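Local atomic coordinates of Poly(A) RNA polymerase protein 2 (Saccharomyces cerevisiae, PDB entry 3NYB), a protein that catalyses the addition of poly(A) tails to RNA as the polymerase of the TRAMP RNA surveillance complex. Residues A[23-28]-A[212-217]; A[44-49]-A[77-82]; A[90-95]-A[119-124]. The protein carries 1 engineered substitution. All coordinates share one frame; numbering follows the deposited sequence.

Overall arrangement
From the N terminus, the chain first runs through helix 17-31, whose residues 23-28 meet their partner almost two hundred residues later. Interaction 2 closes first, bringing strand 79-83 back against helix 36-54. Interaction 3 follows in series, returning strand 121-127 to the N-terminal part of helix 92-105. Only then does 212-217 close interaction 1, the long loop that encloses the other two. Interactions 2 and 3 reach one mixed sheet of the palm domain; their centres are about 17 Å apart and they touch through Asp78 and Lys124. Interaction 1 joins two helices away from that sheet, its centre about 40 Å from that of interaction 3.

Interaction 1: A[23-28]-A[212-217]; sequences FEIKDF and DNLGVL
The backbone N of Gly215 is hydrogen-bonded to Thr22 OG1, one turn before Ile25 on helix 17-31, and Ile25 CD1 lies 4.1 Å from that same Gly215 N. The methyl lies against the whole Leu214-Gly215 peptide: Ile25 CD1 is also 3.5 Å from Leu214 O and 3.8 Å from Leu214 C. CG1 of Ile25 lies beside its backbone N, and the extended second torsion (chi2 -173°) carries CD1 outward to this peptide. The one apolar side-chain contact is Ile25 CD1 to Leu214 CB, at 4.1 Å.

One side of helix 17-31 thus packs on the first turn of helix 214-228, with Ile25 CA and Gly215 CA the closest such pair at 7.3 Å. The pair ties the N-terminal helix to a region of the Cid1-type poly(A) polymerase family, and helix 160-173 adds Ile166 against Ile25.

The buried carboxylate of Glu24 is gripped twice on each oxygen, OE1 by Ile316 N and Leu317 N, OE2 by Ser315 OG and Trp5 NE1. Lys26 NZ is hydrogen-bonded to Lys211 O and stays 4.7 Å from Asp212 OD1, too far for a salt bridge. Asn213, at the N-cap position, bonds through OD1 to the backbone N of Ile29 of the Protein AIR2 chain.

Interaction 2: A[44-49]-A[77-82]; sequences QTISTI and SDIDCV
Ile46 points its CG1-CD1 branch from helix 36-54 at the outer end of Ile79 on strand 79-83, and the two side chains meet tip to tip. The two terminal methyls are modelled too close together, so every distance that uses them is approximate. With that reserve, Ile46 CG1 lies 3.9 Å from Ile79 CD1, and Ile46 CD1 lies 4.0 Å from Ile79 CG1. With CG1 beside the backbone N (chi1 -65°), the branch can also reach Cys81, whose SG is modelled 4.2 Å from Ile46 CD1.

Ile79 and Cys81 both send CB toward the helix, while Asp80 between them turns to the other side of the strand. Asp78 and Asp80 form the Asp-x-Asp pattern of the nucleotidyltransferase palm, whose aspartates in relatives bind catalytic metal ions, so the contact probably lies directly behind that site. Within the helix, Gln44 O accepts from both Thr48 N and Thr48 OG1; the hydroxyl, 3.1 Å from Gln44 O, stands 47° above the carbonyl plane.

No hydrogen bond crosses between the two segments. The helix is therefore held here by nondirectional apolar packing, whereas the strand's alignment is set by backbone bonds, such as those from Ile79 and Cys81 to Ala135.

Interaction 3: A[90-95]-A[119-124]; sequences KESRNN and RVPIIK
Pro121 meets both Ser92 and Arg93, and the chain comes to it through Arg119 and Val120. Arg119 has a positive phi (73°), a left-handed backbone conformation that belongs to the turn before the strand. Val120 then points away from 90-95, and its side chain touches Glu139.

At Pro121 the strand begins and the ring faces the N-terminal part of helix 92-105. Two adjacent ring carbons do the touching. CG packs on the serine, with Pro121 CG 3.8 Å from Ser92 CB. CB sits over the centre of the Arg93 guanidinium: Pro121 CB is 3.9 Å above its plane, and at 4.0 Å from both Arg93 CZ and Arg93 NH2. Pro121 CG also comes within 4.0 Å of Arg93 NH1. The arginine chain runs extended from CG to NE, and the turn at its last torsion (chi4 69°) presents a flat face to the proline, while the two side chains as a whole cross at about a right angle. This is van der Waals packing of aliphatic carbon on a planar cation; no hydrogen bond links the segments. The backbones come nearest here, with Arg93 CA 6.8 Å from Pro121 CA.

Ile122 belongs to the other side of the strand, touching Val115, Ala135 and Ser137. Ile123 returns to the helix side, where it meets Leu96 and Leu103, so that it extends the packing begun by Pro121. Lys124 turns back to the far side and packs by Asp78.

In the palm sheet, strand 121-127 lies between antiparallel strands 113-116 and 132-137, with helix 92-105 lying against the face that bears Pro121 and Ile123, and helix 36-54 meeting the same strand farther along, at Phe125 and Glu127.

Interaction 1: A[23-28]-A[212-217]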
ATOM      1  N   PHE A  23      -7.322 -16.466  -3.972  1.00 35.61           N
ATOM      2  CA  PHE A  23      -6.714 -17.502  -3.155  1.00 35.45           C
ATOM      3  C   PHE A  23      -5.195 -17.362  -3.058  1.00 35.38           C
ATOM      4  O   PHE A  23      -4.613 -17.590  -1.996  1.00 33.89           O
ATOM      5  CB  PHE A  23      -7.077 -18.887  -3.693  1.00 43.23           C
ATOM      6  CG  PHE A  23      -8.541 -19.193  -3.634  1.00 57.89           C
ATOM      7  CD1 PHE A  23      -9.346 -18.606  -2.671  1.00 77.77           C
ATOM      8  CD2 PHE A  23      -9.110 -20.087  -4.523  1.00 64.46           C
ATOM      9  CE1 PHE A  23     -10.704 -18.892  -2.607  1.00 85.24           C
ATOM     10  CE2 PHE A  23     -10.464 -20.383  -4.464  1.00 68.92           C
ATOM     11  CZ  PHE A  23     -11.262 -19.783  -3.506  1.00 77.90           C
ATOM     12  N   GLU A  24      -4.551 -16.993  -4.160  1.00 35.56           N
ATOM     13  CA  GLU A  24      -3.104 -16.835  -4.131  1.00 37.31           C
ATOM     14  C   GLU A  24      -2.711 -15.634  -3.282  1.00 34.20           C
ATOM     15  O   GLU A  24      -1.696 -15.666  -2.596  1.00 31.10           O
ATOM     16  CB  GLU A  24      -2.489 -16.723  -5.533  1.00 35.95           C
ATOM     17  CG  GLU A  24      -0.992 -17.011  -5.503  1.00 40.65           C
ATOM     18  CD  GLU A  24      -0.262 -16.680  -6.789  1.00 47.00           C
ATOM     19  OE1 GLU A  24      -0.920 -16.495  -7.835  1.00 46.90           O
ATOM     20  OE2 GLU A  24       0.987 -16.612  -6.741  1.00 36.44           O
ATOM     21  N   ILE A  25      -3.516 -14.576  -3.319  1.00 32.14           N
ATOM     22  CA  ILE A  25      -3.245 -13.427  -2.461  1.00 35.01           C
ATOM     23  C   ILE A  25      -3.210 -13.863  -0.991  1.00 38.70           C
ATOM     24  O   ILE A  25      -2.256 -13.549  -0.286  1.00 34.74           O
ATOM     25  CB  ILE A  25      -4.245 -12.269  -2.682  1.00 30.88           C
ATOM     26  CG1 ILE A  25      -4.193 -11.798  -4.141  1.00 32.39           C
ATOM     27  CG2 ILE A  25      -3.932 -11.094  -1.762  1.00 14.28           C
ATOM     28  CD1 ILE A  25      -5.021 -10.568  -4.416  1.00 25.07           C
ATOM     29  N   LYS A  26      -4.235 -14.599  -0.556  1.00 32.44           N
ATOM     30  CA  LYS A  26      -4.310 -15.118   0.804  1.00 27.72           C
ATOM     31  C   LYS A  26      -3.143 -16.047   1.142  1.00 35.36           C
ATOM     32  O   LYS A  26      -2.704 -16.131   2.295  1.00 23.03           O
ATOM     33  CB  LYS A  26      -5.626 -15.862   1.031  1.00 24.60           C
ATOM     34  CG  LYS A  26      -6.843 -14.966   1.199  1.00 31.42           C
ATOM     35  CD  LYS A  26      -8.087 -15.794   1.468  1.00 28.94           C
ATOM     36  CE  LYS A  26      -9.331 -15.199   0.783  1.00 46.84           C
ATOM     37  NZ  LYS A  26     -10.235 -14.453   1.699  1.00 49.39           N
ATOM     38  N   ASP A  27      -2.636 -16.756   0.144  1.00 34.16           N
ATOM     39  CA  ASP A  27      -1.532 -17.674   0.397  1.00 37.01           C
ATOM     40  C   ASP A  27      -0.260 -16.902   0.705  1.00 37.82           C
ATOM     41  O   ASP A  27       0.415 -17.160   1.708  1.00 35.59           O
ATOM     42  CB  ASP A  27      -1.339 -18.615  -0.782  1.00 31.39           C
ATOM     43  CG  ASP A  27      -2.489 -19.596  -0.924  1.00 46.71           C
ATOM     44  OD1 ASP A  27      -3.206 -19.799   0.086  1.00 44.82           O
ATOM     45  OD2 ASP A  27      -2.671 -20.161  -2.030  1.00 43.09           O
ATOM     46  N   PHE A  28       0.037 -15.937  -0.161  1.00 32.53           N
ATOM     47  CA  PHE A  28       1.162 -15.033   0.017  1.00 36.10           C
ATOM     48  C   PHE A  28       1.117 -14.325   1.369  1.00 39.16           C
ATOM     49  O   PHE A  28       2.089 -14.357   2.123  1.00 34.02           O
ATOM     50  CB  PHE A  28       1.198 -13.986  -1.106  1.00 32.39           C
ATOM     51  CG  PHE A  28       2.304 -12.976  -0.950  1.00 36.81           C
ATOM     52  CD1 PHE A  28       3.598 -13.278  -1.335  1.00 34.27           C
ATOM     53  CD2 PHE A  28       2.053 -11.734  -0.403  1.00 35.01           C
ATOM     54  CE1 PHE A  28       4.609 -12.358  -1.182  1.00 28.84           C
ATOM     55  CE2 PHE A  28       3.066 -10.809  -0.252  1.00 24.89           C
ATOM     56  CZ  PHE A  28       4.339 -11.119  -0.638  1.00 21.98           C
ATOM     57  N   ASP A 212     -13.724 -11.860  -0.374  1.00 48.40           N
ATOM     58  CA  ASP A 212     -14.060 -12.894  -1.354  1.00 49.20           C
ATOM     59  C   ASP A 212     -13.838 -12.395  -2.778  1.00 44.74           C
ATOM     60  O   ASP A 212     -14.225 -13.051  -3.746  1.00 47.20           O
ATOM     61  CB  ASP A 212     -15.505 -13.372  -1.182  1.00 55.98           C
ATOM     62  CG  ASP A 212     -15.699 -14.221   0.067  1.00 79.16           C
ATOM     63  OD1 ASP A 212     -14.746 -14.930   0.472  1.00 81.20           O
ATOM     64  OD2 ASP A 212     -16.812 -14.182   0.640  1.00 88.28           O
ATOM     65  N   ASN A 213     -13.198 -11.237  -2.894  1.00 32.43           N
ATOM     66  CA  ASN A 213     -13.031 -10.581  -4.181  1.00 30.13           C
ATOM     67  C   ASN A 213     -11.709  -9.820  -4.294  1.00 39.86           C
ATOM     68  O   ASN A 213     -11.590  -8.865  -5.069  1.00 48.96           O
ATOM     69  CB  ASN A 213     -14.207  -9.625  -4.431  1.00 42.88           C
ATOM     70  CG  ASN A 213     -15.521 -10.356  -4.701  1.00 54.92           C
ATOM     71  OD1 ASN A 213     -15.745 -10.863  -5.803  1.00 68.29           O
ATOM     72  ND2 ASN A 213     -16.400 -10.398  -3.700  1.00 42.39           N
ATOM     73  N   LEU A 214     -10.706 -10.220  -3.528  1.00 42.21           N
ATOM     74  CA  LEU A 214      -9.481  -9.434  -3.558  1.00 47.57           C
ATOM     75  C   LEU A 214      -8.696  -9.573  -4.876  1.00 38.58           C
ATOM     76  O   LEU A 214      -7.870  -8.721  -5.205  1.00 37.94           O
ATOM     77  CB  LEU A 214      -8.561  -9.833  -2.402  1.00 45.12           C
ATOM     78  CG  LEU A 214      -8.820  -9.145  -1.061  1.00 57.25           C
ATOM     79  CD1 LEU A 214     -10.183  -9.539  -0.510  1.00 74.28           C
ATOM     80  CD2 LEU A 214      -7.723  -9.481  -0.063  1.00 62.85           C
ATOM     81  N   GLY A 215      -8.982 -10.619  -5.643  1.00 32.40           N
ATOM     82  CA  GLY A 215      -8.390 -10.754  -6.963  1.00 37.65           C
ATOM     83  C   GLY A 215      -8.766  -9.580  -7.864  1.00 52.20           C
ATOM     84  O   GLY A 215      -7.895  -8.873  -8.379  1.00 53.32           O
ATOM     85  N   VAL A 216     -10.067  -9.357  -8.052  1.00 39.47           N
ATOM     86  CA  VAL A 216     -10.520  -8.266  -8.910  1.00 38.10           C
ATOM     87  C   VAL A 216     -10.125  -6.916  -8.359  1.00 39.15           C
ATOM     88  O   VAL A 216      -9.637  -6.064  -9.089  1.00 47.48           O
ATOM     89  CB  VAL A 216     -12.059  -8.272  -9.162  1.00 54.87           C
ATOM     90  CG1 VAL A 216     -12.402  -9.183 -10.319  1.00 62.40           C
ATOM     91  CG2 VAL A 216     -12.849  -8.640  -7.895  1.00 29.08           C
ATOM     92  N   LEU A 217     -10.341  -6.722  -7.065  1.00 37.05           N
ATOM     93  CA  LEU A 217     -10.045  -5.441  -6.444  1.00 41.00           C
ATOM     94  C   LEU A 217      -8.567  -5.083  -6.594  1.00 48.90           C
ATOM     95  O   LEU A 217      -8.219  -3.918  -6.775  1.00 50.66           O
ATOM     96  CB  LEU A 217     -10.462  -5.471  -4.981  1.00 35.98           C
ATOM     97  CG  LEU A 217     -11.934  -5.876  -4.829  1.00 37.96           C
ATOM     98  CD1 LEU A 217     -12.273  -6.204  -3.384  1.00 41.37           C
ATOM     99  CD2 LEU A 217     -12.862  -4.786  -5.379  1.00 29.25           C
TER

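Interaction 2: A[44-49]-A[77-82]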
ATOM      1  N   GLN A  44      12.129 -11.078  22.364  1.00 29.35           N
ATOM      2  CA  GLN A  44      13.401 -11.178  23.055  1.00 28.37           C
ATOM      3  C   GLN A  44      14.339 -10.076  22.627  1.00 37.74           C
ATOM      4  O   GLN A  44      14.903  -9.368  23.465  1.00 41.91           O
ATOM      5  CB  GLN A  44      14.074 -12.504  22.746  1.00 41.55           C
ATOM      6  CG  GLN A  44      13.274 -13.718  23.139  1.00 67.19           C
ATOM      7  CD  GLN A  44      14.035 -15.001  22.852  1.00 75.59           C
ATOM      8  OE1 GLN A  44      15.251 -14.972  22.624  1.00 76.02           O
ATOM      9  NE2 GLN A  44      13.326 -16.134  22.859  1.00 68.26           N
ATOM     10  N   THR A  45      14.525  -9.937  21.317  1.00 33.59           N
ATOM     11  CA  THR A  45      15.501  -8.973  20.827  1.00 39.55           C
ATOM     12  C   THR A  45      15.082  -7.553  21.181  1.00 38.75           C
ATOM     13  O   THR A  45      15.904  -6.759  21.634  1.00 43.08           O
ATOM     14  CB  THR A  45      15.772  -9.105  19.313  1.00 37.50           C
ATOM     15  OG1 THR A  45      14.771  -8.399  18.587  1.00 57.27           O
ATOM     16  CG2 THR A  45      15.776 -10.560  18.896  1.00 29.81           C
ATOM     17  N   ILE A  46      13.803  -7.242  20.995  1.00 32.89           N
ATOM     18  CA  ILE A  46      13.286  -5.937  21.390  1.00 27.84           C
ATOM     19  C   ILE A  46      13.561  -5.704  22.869  1.00 29.01           C
ATOM     20  O   ILE A  46      14.018  -4.638  23.268  1.00 43.19           O
ATOM     21  CB  ILE A  46      11.774  -5.810  21.127  1.00 33.14           C
ATOM     22  CG1 ILE A  46      11.484  -5.864  19.627  1.00 38.21           C
ATOM     23  CG2 ILE A  46      11.245  -4.512  21.686  1.00 31.12           C
ATOM     24  CD1 ILE A  46      12.155  -4.779  18.856  1.00 33.43           C
ATOM     25  N   SER A  47      13.288  -6.709  23.690  1.00 38.13           N
ATOM     26  CA  SER A  47      13.493  -6.564  25.123  1.00 31.89           C
ATOM     27  C   SER A  47      14.977  -6.382  25.416  1.00 30.75           C
ATOM     28  O   SER A  47      15.354  -5.571  26.257  1.00 31.38           O
ATOM     29  CB  SER A  47      12.934  -7.766  25.883  1.00 32.03           C
ATOM     30  OG  SER A  47      12.809  -7.464  27.262  1.00 59.06           O
ATOM     31  N   THR A  48      15.810  -7.136  24.705  1.00 29.33           N
ATOM     32  CA  THR A  48      17.256  -7.026  24.832  1.00 29.15           C
ATOM     33  C   THR A  48      17.709  -5.604  24.504  1.00 38.66           C
ATOM     34  O   THR A  48      18.563  -5.032  25.176  1.00 46.53           O
ATOM     35  CB  THR A  48      17.968  -8.041  23.908  1.00 39.53           C
ATOM     36  OG1 THR A  48      17.841  -9.361  24.450  1.00 50.08           O
ATOM     37  CG2 THR A  48      19.437  -7.713  23.765  1.00 32.93           C
ATOM     38  N   ILE A  49      17.120  -5.018  23.475  1.00 38.98           N
ATOM     39  CA  ILE A  49      17.481  -3.657  23.116  1.00 46.53           C
ATOM     40  C   ILE A  49      16.945  -2.643  24.127  1.00 46.53           C
ATOM     41  O   ILE A  49      17.632  -1.677  24.469  1.00 35.31           O
ATOM     42  CB  ILE A  49      17.040  -3.322  21.683  1.00 43.07           C
ATOM     43  CG1 ILE A  49      17.944  -4.067  20.693  1.00 43.92           C
ATOM     44  CG2 ILE A  49      17.107  -1.828  21.435  1.00 25.40           C
ATOM     45  CD1 ILE A  49      17.315  -4.283  19.344  1.00 54.80           C
ATOM     46  N   SER A  77      11.794  -5.914   6.815  1.00 32.43           N
ATOM     47  CA  SER A  77      11.729  -4.458   6.969  1.00 33.46           C
ATOM     48  C   SER A  77      12.093  -4.046   8.390  1.00 33.88           C
ATOM     49  O   SER A  77      11.932  -4.842   9.323  1.00 34.24           O
ATOM     50  CB  SER A  77      10.347  -3.909   6.599  1.00 29.45           C
ATOM     51  OG  SER A  77       9.356  -4.319   7.521  1.00 38.70           O
ATOM     52  N   ASP A  78      12.594  -2.817   8.544  1.00 40.29           N
ATOM     53  CA  ASP A  78      12.932  -2.269   9.862  1.00 32.54           C
ATOM     54  C   ASP A  78      11.697  -2.255  10.729  1.00 36.77           C
ATOM     55  O   ASP A  78      10.613  -1.856  10.279  1.00 36.70           O
ATOM     56  CB  ASP A  78      13.394  -0.811   9.786  1.00 29.27           C
ATOM     57  CG  ASP A  78      14.592  -0.606   8.907  1.00 51.84           C
ATOM     58  OD1 ASP A  78      15.278  -1.591   8.567  1.00 62.26           O
ATOM     59  OD2 ASP A  78      14.844   0.570   8.559  1.00 62.45           O
ATOM     60  N   ILE A  79      11.860  -2.657  11.984  1.00 29.85           N
ATOM     61  CA  ILE A  79      10.786  -2.465  12.933  1.00 33.25           C
ATOM     62  C   ILE A  79      11.079  -1.201  13.727  1.00 29.56           C
ATOM     63  O   ILE A  79      12.167  -1.040  14.284  1.00 31.59           O
ATOM     64  CB  ILE A  79      10.519  -3.726  13.801  1.00 48.85           C
ATOM     65  CG1 ILE A  79      11.016  -3.578  15.219  1.00 45.65           C
ATOM     66  CG2 ILE A  79      11.173  -4.961  13.193  1.00 54.64           C
ATOM     67  CD1 ILE A  79      11.214  -4.943  15.843  1.00 55.99           C
ATOM     68  N   ASP A  80      10.107  -0.289  13.734  1.00 24.04           N
ATOM     69  CA  ASP A  80      10.300   1.045  14.289  1.00 32.52           C
ATOM     70  C   ASP A  80      10.035   1.103  15.786  1.00 37.20           C
ATOM     71  O   ASP A  80       8.994   0.642  16.259  1.00 42.82           O
ATOM     72  CB  ASP A  80       9.390   2.042  13.565  1.00 40.74           C
ATOM     73  CG  ASP A  80       9.410   1.861  12.056  1.00 52.67           C
ATOM     74  OD1 ASP A  80      10.471   2.109  11.441  1.00 50.97           O
ATOM     75  OD2 ASP A  80       8.366   1.466  11.486  1.00 65.46           O
ATOM     76  N   CYS A  81      10.972   1.687  16.525  1.00 32.41           N
ATOM     77  CA  CYS A  81      10.810   1.871  17.962  1.00 34.52           C
ATOM     78  C   CYS A  81      10.979   3.324  18.376  1.00 33.83           C
ATOM     79  O   CYS A  81      11.803   4.039  17.809  1.00 41.60           O
ATOM     80  CB  CYS A  81      11.821   1.013  18.709  1.00 45.37           C
ATOM     81  SG  CYS A  81      11.897  -0.657  18.067  1.00 39.75           S
ATOM     82  N   VAL A  82      10.191   3.744  19.367  1.00 47.00           N
ATOM     83  CA  VAL A  82      10.340   5.042  20.024  1.00 43.41           C
ATOM     84  C   VAL A  82      10.954   4.847  21.400  1.00 43.84           C
ATOM     85  O   VAL A  82      10.563   3.932  22.129  1.00 49.64           O
ATOM     86  CB  VAL A  82       8.983   5.702  20.304  1.00 47.05           C
ATOM     87  CG1 VAL A  82       9.004   7.157  19.878  1.00 52.91           C
ATOM     88  CG2 VAL A  82       7.859   4.947  19.629  1.00 47.98           C
TER

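Interaction 3: A[90-95]-A[119-124]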
ATOM      1  N   LYS A  90      15.784  19.006  20.677  1.00 98.98           N
ATOM      2  CA  LYS A  90      17.082  19.340  20.100  1.00103.59           C
ATOM      3  C   LYS A  90      18.203  18.479  20.676  1.00 93.31           C
ATOM      4  O   LYS A  90      19.311  18.419  20.128  1.00 93.26           O
ATOM      5  CB  LYS A  90      17.370  20.832  20.282  1.00114.85           C
ATOM      6  CG  LYS A  90      16.443  21.711  19.453  1.00122.88           C
ATOM      7  CD  LYS A  90      16.660  23.190  19.712  1.00134.51           C
ATOM      8  CE  LYS A  90      16.028  24.030  18.609  1.00140.70           C
ATOM      9  NZ  LYS A  90      14.594  23.686  18.392  1.00141.85           N
ATOM     10  N   GLU A  91      17.904  17.794  21.773  1.00 80.90           N
ATOM     11  CA  GLU A  91      18.839  16.844  22.358  1.00 71.13           C
ATOM     12  C   GLU A  91      18.735  15.488  21.643  1.00 62.72           C
ATOM     13  O   GLU A  91      19.548  14.584  21.884  1.00 56.24           O
ATOM     14  CB  GLU A  91      18.555  16.695  23.855  1.00 81.47           C
ATOM     15  CG  GLU A  91      19.681  16.033  24.635  1.00 91.62           C
ATOM     16  CD  GLU A  91      20.926  16.898  24.718  1.00 92.32           C
ATOM     17  OE1 GLU A  91      21.960  16.401  25.223  1.00 95.64           O
ATOM     18  OE2 GLU A  91      20.867  18.068  24.280  1.00 81.04           O
ATOM     19  N   SER A  92      17.741  15.362  20.762  1.00 59.46           N
ATOM     20  CA  SER A  92      17.536  14.140  19.993  1.00 61.72           C
ATOM     21  C   SER A  92      18.831  13.529  19.404  1.00 66.58           C
ATOM     22  O   SER A  92      19.090  12.343  19.647  1.00 68.64           O
ATOM     23  CB  SER A  92      16.496  14.378  18.902  1.00 59.44           C
ATOM     24  OG  SER A  92      15.195  14.078  19.323  1.00 63.36           O
ATOM     25  N   ARG A  93      19.608  14.328  18.664  1.00 62.57           N
ATOM     26  CA  ARG A  93      20.724  13.805  17.937  1.00 62.69           C
ATOM     27  C   ARG A  93      21.816  13.384  18.891  1.00 65.02           C
ATOM     28  O   ARG A  93      22.330  12.229  18.818  1.00 74.35           O
ATOM     29  CB  ARG A  93      21.275  14.816  16.956  1.00 68.03           C
ATOM     30  CG  ARG A  93      20.461  14.791  15.648  1.00 70.37           C
ATOM     31  CD  ARG A  93      20.972  15.768  14.631  1.00 80.45           C
ATOM     32  NE  ARG A  93      20.171  15.724  13.397  1.00 88.58           N
ATOM     33  CZ  ARG A  93      18.903  16.140  13.318  1.00 93.63           C
ATOM     34  NH1 ARG A  93      18.333  16.683  14.376  1.00102.29           N
ATOM     35  NH2 ARG A  93      18.186  16.030  12.205  1.00 83.69           N
ATOM     36  N   ASN A  94      22.296  14.348  19.681  1.00 53.23           N
ATOM     37  CA  ASN A  94      23.335  14.065  20.672  1.00 56.84           C
ATOM     38  C   ASN A  94      23.095  12.733  21.396  1.00 51.60           C
ATOM     39  O   ASN A  94      24.031  11.976  21.632  1.00 53.51           O
ATOM     40  CB  ASN A  94      23.318  15.178  21.699  1.00 73.02           C
ATOM     41  CG  ASN A  94      23.721  16.536  21.107  1.00 63.28           C
ATOM     42  OD1 ASN A  94      24.413  16.658  20.062  1.00 53.39           O
ATOM     43  ND2 ASN A  94      23.312  17.570  21.803  1.00 63.31           N
ATOM     44  N   ASN A  95      21.826  12.434  21.698  1.00 40.73           N
ATOM     45  CA  ASN A  95      21.434  11.203  22.422  1.00 32.59           C
ATOM     46  C   ASN A  95      21.469   9.981  21.509  1.00 37.30           C
ATOM     47  O   ASN A  95      21.766   8.876  21.953  1.00 43.42           O
ATOM     48  CB  ASN A  95      20.044  11.356  23.074  1.00 28.57           C
ATOM     49  CG  ASN A  95      20.086  12.251  24.331  1.00 47.25           C
ATOM     50  OD1 ASN A  95      21.155  12.440  24.939  1.00 49.47           O
ATOM     51  ND2 ASN A  95      18.937  12.775  24.734  1.00 53.84           N
ATOM     52  N   ARG A 119      12.135  15.222   9.302  1.00 95.67           N
ATOM     53  CA  ARG A 119      12.613  16.085  10.384  1.00 95.46           C
ATOM     54  C   ARG A 119      12.743  15.373  11.732  1.00 90.46           C
ATOM     55  O   ARG A 119      13.147  15.984  12.724  1.00 90.20           O
ATOM     56  CB  ARG A 119      11.730  17.327  10.537  1.00100.68           C
ATOM     57  CG  ARG A 119      11.865  18.315   9.403  1.00110.05           C
ATOM     58  CD  ARG A 119      11.119  19.602   9.690  1.00119.60           C
ATOM     59  NE  ARG A 119      10.890  20.358   8.463  1.00131.61           N
ATOM     60  CZ  ARG A 119       9.947  20.061   7.576  1.00142.09           C
ATOM     61  NH1 ARG A 119       9.144  19.024   7.786  1.00141.76           N
ATOM     62  NH2 ARG A 119       9.804  20.797   6.481  1.00148.52           N
ATOM     63  N   VAL A 120      12.384  14.093  11.769  1.00 77.21           N
ATOM     64  CA  VAL A 120      12.622  13.266  12.947  1.00 66.49           C
ATOM     65  C   VAL A 120      13.849  12.398  12.697  1.00 59.66           C
ATOM     66  O   VAL A 120      13.850  11.576  11.780  1.00 43.49           O
ATOM     67  CB  VAL A 120      11.424  12.361  13.266  1.00 62.31           C
ATOM     68  CG1 VAL A 120      11.722  11.499  14.487  1.00 58.21           C
ATOM     69  CG2 VAL A 120      10.178  13.197  13.489  1.00 68.58           C
ATOM     70  N   PRO A 121      14.905  12.595  13.503  1.00 62.31           N
ATOM     71  CA  PRO A 121      16.180  11.892  13.320  1.00 57.46           C
ATOM     72  C   PRO A 121      16.070  10.457  13.804  1.00 58.35           C
ATOM     73  O   PRO A 121      15.491  10.214  14.861  1.00 59.39           O
ATOM     74  CB  PRO A 121      17.147  12.681  14.197  1.00 49.68           C
ATOM     75  CG  PRO A 121      16.300  13.319  15.233  1.00 58.58           C
ATOM     76  CD  PRO A 121      14.911  13.476  14.682  1.00 62.76           C
ATOM     77  N   ILE A 122      16.620   9.527  13.029  1.00 61.15           N
ATOM     78  CA  ILE A 122      16.446   8.103  13.285  1.00 55.88           C
ATOM     79  C   ILE A 122      17.757   7.332  13.180  1.00 42.53           C
ATOM     80  O   ILE A 122      18.645   7.693  12.413  1.00 48.16           O
ATOM     81  CB  ILE A 122      15.438   7.499  12.302  1.00 46.66           C
ATOM     82  CG1 ILE A 122      14.053   8.079  12.555  1.00 47.29           C
ATOM     83  CG2 ILE A 122      15.400   5.989  12.425  1.00 42.79           C
ATOM     84  CD1 ILE A 122      13.068   7.723  11.465  1.00 57.37           C
ATOM     85  N   ILE A 123      17.867   6.267  13.960  1.00 37.36           N
ATOM     86  CA  ILE A 123      19.056   5.424  13.971  1.00 41.88           C
ATOM     87  C   ILE A 123      18.675   4.017  13.469  1.00 46.10           C
ATOM     88  O   ILE A 123      17.805   3.349  14.045  1.00 36.32           O
ATOM     89  CB  ILE A 123      19.654   5.384  15.400  1.00 45.26           C
ATOM     90  CG1 ILE A 123      20.868   4.487  15.474  1.00 47.87           C
ATOM     91  CG2 ILE A 123      18.635   4.873  16.412  1.00 43.72           C
ATOM     92  CD1 ILE A 123      21.092   3.965  16.873  1.00 42.28           C
ATOM     93  N   LYS A 124      19.291   3.585  12.374  1.00 49.16           N
ATOM     94  CA  LYS A 124      19.000   2.265  11.806  1.00 40.29           C
ATOM     95  C   LYS A 124      20.164   1.325  12.055  1.00 41.46           C
ATOM     96  O   LYS A 124      21.313   1.734  11.967  1.00 48.49           O
ATOM     97  CB  LYS A 124      18.775   2.355  10.298  1.00 28.07           C
ATOM     98  CG  LYS A 124      17.661   3.283   9.884  1.00 31.45           C
ATOM     99  CD  LYS A 124      17.747   3.579   8.393  1.00 47.54           C
ATOM    100  CE  LYS A 124      17.568   2.318   7.555  1.00 54.66           C
ATOM    101  NZ  LYS A 124      17.575   2.608   6.090  1.00 59.64           N
TER